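PDB 3FDH: SusD homolog from Bacteroides thetaiotaomicron VPI-5482, which probably binds glycans at the cell surface, as in other SusD/RagB family members, for uptake across the outer membrane. Local coordinates for residues T43-Y48 with E433-F438; R440-N445 with S458-R463. All blocks are in the same frame, centred on the assembly; numbering follows the deposited sequence.

Interaction 1 of 2, residues T43-Y48 with E433-F438; sequences TYASSY and ETYNDF
Ala45 and Tyr435 join two helices at a buried point: CB of Ala45 lies 3.9 Å from CB of Tyr435, and these two residues also mark the closest backbone approach, CA to CA 6.0 Å. One turn further along its helix, Tyr48 meets the ring of the same tyrosine, its CD2 4.0 Å and its CB 4.1 Å from Tyr435 CE1. The two rings are inclined at 48° with centroids 5.9 Å apart. Tyr435 reaches this position with CG anti to the backbone N (chi1 174°), which carries the ring past Ala45 and sets CE1 against Tyr48. Helices 40-48 and 431-443, far apart in sequence, thus pack through small and aromatic side chains in the interior of the largely helical SusD-like fold. The Tyr435 hydroxyl is hydrogen-bonded to the carbonyl oxygen of Pro461, which fixes the far end of the ring. Further round helix 431-443, Asn436 ND2 gives a nearly straight bond (163°) to Glu433 OE1, 3.0 Å away, meeting it from above the carboxylate plane. The other carboxylate oxygen, Glu433 OE2, forms a salt bridge with Arg208.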
ATOM      1  N   THR A  43       5.078  -3.899   5.680  1.00 29.09           N
ATOM      2  CA  THR A  43       6.127  -3.720   6.675  1.00 30.80           C
ATOM      3  C   THR A  43       7.502  -3.576   6.023  1.00 29.40           C
ATOM      4  O   THR A  43       8.275  -2.633   6.311  1.00 30.52           O
ATOM      5  CB  THR A  43       6.044  -4.842   7.738  1.00 31.33           C
ATOM      6  OG1 THR A  43       4.767  -4.674   8.430  1.00 29.46           O
ATOM      7  CG2 THR A  43       7.248  -4.739   8.733  1.00 26.54           C
ATOM      8  N   TYR A  44       7.786  -4.505   5.125  1.00 29.57           N
ATOM      9  CA  TYR A  44       9.071  -4.519   4.418  1.00 28.80           C
ATOM     10  C   TYR A  44       9.153  -3.393   3.408  1.00 28.83           C
ATOM     11  O   TYR A  44      10.184  -2.728   3.267  1.00 27.32           O
ATOM     12  CB  TYR A  44       9.363  -5.894   3.820  1.00 28.03           C
ATOM     13  CG  TYR A  44       9.770  -6.923   4.835  1.00 30.27           C
ATOM     14  CD1 TYR A  44       8.846  -7.449   5.759  1.00 30.33           C
ATOM     15  CD2 TYR A  44      11.064  -7.414   4.872  1.00 30.34           C
ATOM     16  CE1 TYR A  44       9.232  -8.433   6.694  1.00 32.80           C
ATOM     17  CE2 TYR A  44      11.471  -8.384   5.815  1.00 29.62           C
ATOM     18  CZ  TYR A  44      10.550  -8.900   6.709  1.00 31.73           C
ATOM     19  OH  TYR A  44      10.982  -9.863   7.606  1.00 29.97           O
ATOM     20  N   ALA A  45       8.070  -3.157   2.683  1.00 28.52           N
ATOM     21  CA  ALA A  45       8.027  -2.021   1.762  1.00 27.41           C
ATOM     22  C   ALA A  45       8.421  -0.725   2.448  1.00 28.72           C
ATOM     23  O   ALA A  45       9.133   0.130   1.901  1.00 29.88           O
ATOM     24  CB  ALA A  45       6.620  -1.903   1.129  1.00 26.45           C
ATOM     25  N   SER A  46       7.950  -0.572   3.672  1.00 30.50           N
ATOM     26  CA  SER A  46       8.237   0.629   4.461  1.00 29.35           C
ATOM     27  C   SER A  46       9.721   0.886   4.561  1.00 29.46           C
ATOM     28  O   SER A  46      10.194   2.017   4.449  1.00 29.60           O
ATOM     29  CB  SER A  46       7.657   0.530   5.877  1.00 31.57           C
ATOM     30  OG  SER A  46       6.261   0.419   5.890  1.00 28.23           O
ATOM     31  N   SER A  47      10.458  -0.205   4.729  1.00 28.67           N
ATOM     32  CA  SER A  47      11.906  -0.138   4.799  1.00 28.36           C
ATOM     33  C   SER A  47      12.489   0.090   3.392  1.00 28.39           C
ATOM     34  O   SER A  47      13.306   0.951   3.162  1.00 30.19           O
ATOM     35  CB  SER A  47      12.500  -1.448   5.345  1.00 29.33           C
ATOM     36  OG  SER A  47      13.890  -1.497   5.138  1.00 29.09           O
ATOM     37  N   TYR A  48      12.026  -0.677   2.422  1.00 29.28           N
ATOM     38  CA  TYR A  48      12.638  -0.587   1.099  1.00 28.55           C
ATOM     39  C   TYR A  48      12.585   0.822   0.491  1.00 28.46           C
ATOM     40  O   TYR A  48      13.567   1.263  -0.119  1.00 30.30           O
ATOM     41  CB  TYR A  48      12.096  -1.635   0.144  1.00 28.31           C
ATOM     42  CG  TYR A  48      12.240  -3.060   0.576  1.00 30.93           C
ATOM     43  CD1 TYR A  48      13.264  -3.460   1.416  1.00 28.84           C
ATOM     44  CD2 TYR A  48      11.431  -4.046   0.023  1.00 29.77           C
ATOM     45  CE1 TYR A  48      13.428  -4.784   1.736  1.00 28.05           C
ATOM     46  CE2 TYR A  48      11.584  -5.364   0.354  1.00 30.39           C
ATOM     47  CZ  TYR A  48      12.610  -5.738   1.194  1.00 32.62           C
ATOM     48  OH  TYR A  48      12.817  -7.081   1.515  1.00 26.32           O
ATOM     49  N   GLU A 433       1.802   0.072  -1.873  1.00 26.04           N
ATOM     50  CA  GLU A 433       1.548   0.743  -3.158  1.00 28.09           C
ATOM     51  C   GLU A 433       2.679   1.733  -3.519  1.00 27.88           C
ATOM     52  O   GLU A 433       3.026   1.888  -4.672  1.00 30.32           O
ATOM     53  CB  GLU A 433       0.157   1.383  -3.145  1.00 27.73           C
ATOM     54  CG  GLU A 433      -0.268   2.075  -4.417  1.00 33.06           C
ATOM     55  CD  GLU A 433      -0.395   1.143  -5.613  1.00 31.41           C
ATOM     56  OE1 GLU A 433      -0.378  -0.077  -5.451  1.00 32.92           O
ATOM     57  OE2 GLU A 433      -0.561   1.665  -6.732  1.00 34.73           O
ATOM     58  N   THR A 434       3.266   2.390  -2.534  1.00 26.96           N
ATOM     59  CA  THR A 434       4.364   3.342  -2.828  1.00 28.22           C
ATOM     60  C   THR A 434       5.553   2.663  -3.441  1.00 28.47           C
ATOM     61  O   THR A 434       6.224   3.196  -4.325  1.00 27.99           O
ATOM     62  CB  THR A 434       4.794   4.070  -1.641  1.00 29.37           C
ATOM     63  OG1 THR A 434       3.711   4.931  -1.272  1.00 28.54           O
ATOM     64  CG2 THR A 434       6.049   4.914  -1.954  1.00 27.85           C
ATOM     65  N   TYR A 435       5.713   1.428  -3.009  1.00 28.16           N
ATOM     66  CA  TYR A 435       6.793   0.563  -3.509  1.00 28.61           C
ATOM     67  C   TYR A 435       6.556   0.127  -4.978  1.00 29.47           C
ATOM     68  O   TYR A 435       7.491   0.050  -5.774  1.00 28.47           O
ATOM     69  CB  TYR A 435       6.935  -0.617  -2.583  1.00 30.62           C
ATOM     70  CG  TYR A 435       7.904  -1.653  -3.040  1.00 26.50           C
ATOM     71  CD1 TYR A 435       9.289  -1.418  -2.998  1.00 32.89           C
ATOM     72  CD2 TYR A 435       7.459  -2.892  -3.434  1.00 31.57           C
ATOM     73  CE1 TYR A 435      10.176  -2.379  -3.410  1.00 27.52           C
ATOM     74  CE2 TYR A 435       8.330  -3.856  -3.822  1.00 26.32           C
ATOM     75  CZ  TYR A 435       9.689  -3.611  -3.799  1.00 32.85           C
ATOM     76  OH  TYR A 435      10.495  -4.633  -4.185  1.00 29.95           O
ATOM     77  N   ASN A 436       5.301  -0.073  -5.334  1.00 30.44           N
ATOM     78  CA  ASN A 436       4.914  -0.288  -6.727  1.00 30.30           C
ATOM     79  C   ASN A 436       5.226   0.964  -7.530  1.00 28.95           C
ATOM     80  O   ASN A 436       5.839   0.882  -8.573  1.00 30.73           O
ATOM     81  CB  ASN A 436       3.441  -0.619  -6.885  1.00 32.04           C
ATOM     82  CG  ASN A 436       3.078  -1.964  -6.309  1.00 30.62           C
ATOM     83  OD1 ASN A 436       3.880  -2.911  -6.387  1.00 29.58           O
ATOM     84  ND2 ASN A 436       1.869  -2.060  -5.712  1.00 29.33           N
ATOM     85  N   ASP A 437       4.807   2.135  -7.043  1.00 28.18           N
ATOM     86  CA  ASP A 437       5.061   3.365  -7.783  1.00 27.90           C
ATOM     87  C   ASP A 437       6.549   3.583  -7.992  1.00 29.10           C
ATOM     88  O   ASP A 437       7.009   4.014  -9.047  1.00 30.28           O
ATOM     89  CB  ASP A 437       4.529   4.597  -7.044  1.00 29.16           C
ATOM     90  CG  ASP A 437       2.980   4.796  -7.159  1.00 27.63           C
ATOM     91  OD1 ASP A 437       2.400   4.608  -8.250  1.00 31.20           O
ATOM     92  OD2 ASP A 437       2.369   5.278  -6.179  1.00 34.49           O
ATOM     93  N   PHE A 438       7.339   3.191  -6.997  1.00 30.27           N
ATOM     94  CA  PHE A 438       8.783   3.484  -7.032  1.00 28.88           C
ATOM     95  C   PHE A 438       9.414   2.667  -8.113  1.00 27.74           C
ATOM     96  O   PHE A 438      10.224   3.138  -8.927  1.00 29.03           O
ATOM     97  CB  PHE A 438       9.483   3.147  -5.675  1.00 28.04           C
ATOM     98  CG  PHE A 438      10.913   3.589  -5.640  1.00 28.82           C
ATOM     99  CD1 PHE A 438      11.254   4.877  -5.317  1.00 30.32           C
ATOM    100  CD2 PHE A 438      11.901   2.743  -6.019  1.00 31.07           C
ATOM    101  CE1 PHE A 438      12.556   5.287  -5.360  1.00 33.12           C
ATOM    102  CE2 PHE A 438      13.198   3.137  -6.046  1.00 35.69           C
ATOM    103  CZ  PHE A 438      13.539   4.414  -5.722  1.00 28.31           C
TER

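Interaction 2 of 2, residues R440-N445 with S458-R463; sequences RMKGLN and SKFPLR
Lys442 lays the aliphatic part of its side chain against Phe460 and Leu462, and these apolar touches make up the whole direct contact. Lys442 CD sits 3.9 Å from CE2 of the Phe460 ring, the two side chains pointing in opposed senses as they pass. The next methylene, Lys442 CE, is 3.9 Å from Leu462 CD2, here with the lysine nearly perpendicular to the leucine. A bend at chi3 (72°) turns CE out of line with the chain, to where it meets Leu462. Phe460 is packed from elsewhere too: Pro461 CD lies 3.6 Å above one face of its ring, toward the rim, and the ring of Phe438 meets it at an incline. Among the polar interactions, Lys442 NZ is hydrogen-bonded to a tetraethylene glycol that probably came from the crystallisation liquor. The lysine's own backbone belongs to the end of helix 431-443, closed by a Schellman motif: Asn445 turns to positive phi (55°), and its N bonds to Lys442 O at 2.9 Å. On the other segment, the backbone of Leu462 is hydrogen-bonded to that of Val487, and Leu462 O accepts a hydrogen bond from Arg439 NH1. The chemistry is that of an amphipathic lysine: its methylenes cover a buried phenylalanine and a partly exposed leucine while its ammonium end takes a polar partner from outside the protein, here the glycol.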
ATOM      1  N   ARG A 440       7.839   1.337 -10.576  1.00 28.66           N
ATOM      2  CA  ARG A 440       7.267   1.672 -11.885  1.00 29.14           C
ATOM      3  C   ARG A 440       8.093   2.818 -12.423  1.00 27.47           C
ATOM      4  O   ARG A 440       8.443   2.815 -13.608  1.00 28.55           O
ATOM      5  CB  ARG A 440       5.791   2.020 -11.792  1.00 30.80           C
ATOM      6  CG  ARG A 440       5.214   2.588 -13.066  1.00 29.78           C
ATOM      7  CD  ARG A 440       3.714   2.714 -13.007  1.00 30.87           C
ATOM      8  NE  ARG A 440       3.237   3.550 -11.927  1.00 30.17           N
ATOM      9  CZ  ARG A 440       3.049   4.872 -12.039  1.00 23.77           C
ATOM     10  NH1 ARG A 440       3.341   5.509 -13.174  1.00 25.11           N
ATOM     11  NH2 ARG A 440       2.629   5.545 -10.998  1.00 30.60           N
HETATM   12  N   MSE A 441       8.383   3.802 -11.568  1.00 28.46           N
HETATM   13  CA  MSE A 441       9.252   4.949 -11.958  1.00 27.37           C
HETATM   14  C   MSE A 441      10.612   4.469 -12.445  1.00 28.65           C
HETATM   15  O   MSE A 441      11.171   4.998 -13.414  1.00 28.90           O
HETATM   16  CB  MSE A 441       9.456   5.924 -10.844  1.00 32.09           C
HETATM   17  CG  MSE A 441       8.292   6.825 -10.868  1.00 19.81           C
HETATM   18 SE   MSE A 441       8.109   8.267  -9.531  0.75 24.49          SE
HETATM   19  CE  MSE A 441       7.527   7.340  -8.009  1.00 30.74           C
ATOM     20  N   LYS A 442      11.149   3.474 -11.741  1.00 28.80           N
ATOM     21  CA  LYS A 442      12.401   2.865 -12.158  1.00 29.21           C
ATOM     22  C   LYS A 442      12.340   2.331 -13.589  1.00 29.98           C
ATOM     23  O   LYS A 442      13.239   2.592 -14.405  1.00 27.97           O
ATOM     24  CB  LYS A 442      12.828   1.716 -11.246  1.00 30.98           C
ATOM     25  CG  LYS A 442      13.530   2.157 -10.041  1.00 37.45           C
ATOM     26  CD  LYS A 442      14.134   0.992  -9.214  1.00 34.28           C
ATOM     27  CE  LYS A 442      15.329   0.340  -9.848  1.00 32.74           C
ATOM     28  NZ  LYS A 442      16.554   1.166  -9.977  1.00 36.06           N
ATOM     29  N   GLY A 443      11.276   1.587 -13.882  1.00 28.64           N
ATOM     30  CA  GLY A 443      11.079   1.044 -15.212  1.00 29.15           C
ATOM     31  C   GLY A 443      10.935   2.129 -16.268  1.00 29.86           C
ATOM     32  O   GLY A 443      11.318   1.935 -17.409  1.00 30.80           O
ATOM     33  N   LEU A 444      10.448   3.292 -15.857  1.00 29.74           N
ATOM     34  CA  LEU A 444      10.246   4.451 -16.743  1.00 31.21           C
ATOM     35  C   LEU A 444      11.499   5.341 -16.769  1.00 30.40           C
ATOM     36  O   LEU A 444      11.544   6.374 -17.405  1.00 30.53           O
ATOM     37  CB  LEU A 444       9.043   5.286 -16.274  1.00 30.13           C
ATOM     38  CG  LEU A 444       7.697   4.582 -16.338  1.00 28.69           C
ATOM     39  CD1 LEU A 444       6.570   5.415 -15.725  1.00 28.73           C
ATOM     40  CD2 LEU A 444       7.405   4.228 -17.804  1.00 32.80           C
ATOM     41  N   ASN A 445      12.508   4.884 -16.059  1.00 29.80           N
ATOM     42  CA  ASN A 445      13.769   5.603 -15.866  1.00 30.74           C
ATOM     43  C   ASN A 445      13.598   6.983 -15.321  1.00 30.56           C
ATOM     44  O   ASN A 445      14.180   7.948 -15.810  1.00 30.02           O
ATOM     45  CB  ASN A 445      14.607   5.690 -17.123  1.00 29.96           C
ATOM     46  CG  ASN A 445      16.008   6.049 -16.812  1.00 35.72           C
ATOM     47  OD1 ASN A 445      16.438   5.909 -15.660  1.00 36.37           O
ATOM     48  ND2 ASN A 445      16.750   6.528 -17.814  1.00 31.42           N
ATOM     49  N   SER A 458      23.780  -2.332  -5.161  1.00 33.16           N
ATOM     50  CA  SER A 458      23.584  -3.653  -5.740  1.00 31.27           C
ATOM     51  C   SER A 458      22.468  -4.468  -5.090  1.00 29.59           C
ATOM     52  O   SER A 458      22.127  -5.538  -5.585  1.00 27.48           O
ATOM     53  CB  SER A 458      24.859  -4.460  -5.624  1.00 29.76           C
ATOM     54  OG  SER A 458      25.165  -4.687  -4.253  1.00 32.59           O
ATOM     55  N   LYS A 459      21.868  -3.950  -4.026  1.00 28.55           N
ATOM     56  CA  LYS A 459      20.841  -4.690  -3.304  1.00 29.87           C
ATOM     57  C   LYS A 459      19.512  -4.009  -3.052  1.00 28.67           C
ATOM     58  O   LYS A 459      18.915  -4.159  -1.989  1.00 30.46           O
ATOM     59  CB  LYS A 459      21.383  -5.233  -1.986  1.00 30.64           C
ATOM     60  CG  LYS A 459      22.295  -6.425  -2.261  1.00 35.08           C
ATOM     61  CD  LYS A 459      22.867  -6.936  -1.006  1.00 39.69           C
ATOM     62  CE  LYS A 459      23.389  -8.282  -1.224  1.00 45.14           C
ATOM     63  NZ  LYS A 459      23.915  -8.733   0.088  1.00 54.45           N
ATOM     64  N   PHE A 460      19.052  -3.261  -4.048  1.00 27.46           N
ATOM     65  CA  PHE A 460      17.705  -2.727  -3.997  1.00 28.51           C
ATOM     66  C   PHE A 460      16.754  -3.801  -4.506  1.00 28.47           C
ATOM     67  O   PHE A 460      16.879  -4.239  -5.645  1.00 32.59           O
ATOM     68  CB  PHE A 460      17.518  -1.493  -4.864  1.00 29.37           C
ATOM     69  CG  PHE A 460      16.125  -1.006  -4.807  1.00 27.92           C
ATOM     70  CD1 PHE A 460      15.657  -0.377  -3.667  1.00 29.71           C
ATOM     71  CD2 PHE A 460      15.243  -1.268  -5.839  1.00 28.55           C
ATOM     72  CE1 PHE A 460      14.337  -0.001  -3.548  1.00 32.14           C
ATOM     73  CE2 PHE A 460      13.951  -0.855  -5.754  1.00 28.99           C
ATOM     74  CZ  PHE A 460      13.477  -0.227  -4.597  1.00 31.27           C
ATOM     75  N   PRO A 461      15.811  -4.268  -3.668  1.00 29.07           N
ATOM     76  CA  PRO A 461      14.953  -5.325  -4.163  1.00 29.05           C
ATOM     77  C   PRO A 461      13.897  -4.886  -5.152  1.00 29.94           C
ATOM     78  O   PRO A 461      13.031  -4.066  -4.855  1.00 29.03           O
ATOM     79  CB  PRO A 461      14.281  -5.861  -2.903  1.00 29.84           C
ATOM     80  CG  PRO A 461      14.318  -4.722  -1.934  1.00 31.17           C
ATOM     81  CD  PRO A 461      15.398  -3.776  -2.346  1.00 30.80           C
ATOM     82  N   LEU A 462      13.965  -5.505  -6.321  1.00 29.83           N
ATOM     83  CA  LEU A 462      13.054  -5.161  -7.433  1.00 29.63           C
ATOM     84  C   LEU A 462      11.746  -5.906  -7.317  1.00 29.86           C
ATOM     85  O   LEU A 462      10.793  -5.659  -8.059  1.00 29.03           O
ATOM     86  CB  LEU A 462      13.694  -5.530  -8.764  1.00 28.59           C
ATOM     87  CG  LEU A 462      15.039  -4.880  -9.036  1.00 31.07           C
ATOM     88  CD1 LEU A 462      15.633  -5.378 -10.340  1.00 24.17           C
ATOM     89  CD2 LEU A 462      14.871  -3.445  -9.155  1.00 25.35           C
ATOM     90  N   ARG A 463      11.742  -6.830  -6.368  1.00 29.27           N
ATOM     91  CA  ARG A 463      10.593  -7.711  -6.123  1.00 28.43           C
ATOM     92  C   ARG A 463      10.796  -8.467  -4.835  1.00 27.45           C
ATOM     93  O   ARG A 463      11.879  -8.380  -4.244  1.00 28.31           O
ATOM     94  CB  ARG A 463      10.484  -8.735  -7.270  1.00 26.47           C
ATOM     95  CG  ARG A 463      11.663  -9.664  -7.411  1.00 27.17           C
ATOM     96  CD  ARG A 463      11.826 -10.099  -8.869  1.00 26.95           C
ATOM     97  NE  ARG A 463      10.757 -10.977  -9.337  1.00 27.76           N
ATOM     98  CZ  ARG A 463      10.460 -11.214 -10.605  1.00 28.58           C
ATOM     99  NH1 ARG A 463      11.110 -10.601 -11.586  1.00 29.90           N
ATOM    100  NH2 ARG A 463       9.476 -12.060 -10.881  1.00 28.36           N
TER

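In the fold
From the N terminus, helix 40-48 comes first, and interaction 1 joins it to helix 431-443 across 384 intervening residues, about half of them helical. Interaction 2 opens on the last turn of that same helix and closes on 458-463 after only 12 intervening residues. The two contacts therefore follow in series, neither nesting nor crossing, with helix 431-443 common to both. Their centres lie 11 Å apart, interaction 1 nearer the centre of the molecule. They also touch directly: Tyr48 CD2 packs 3.6 Å from Pro461 CG, so segment 458-463 borders both helices and ties the early helix to the C-terminal part of the fold.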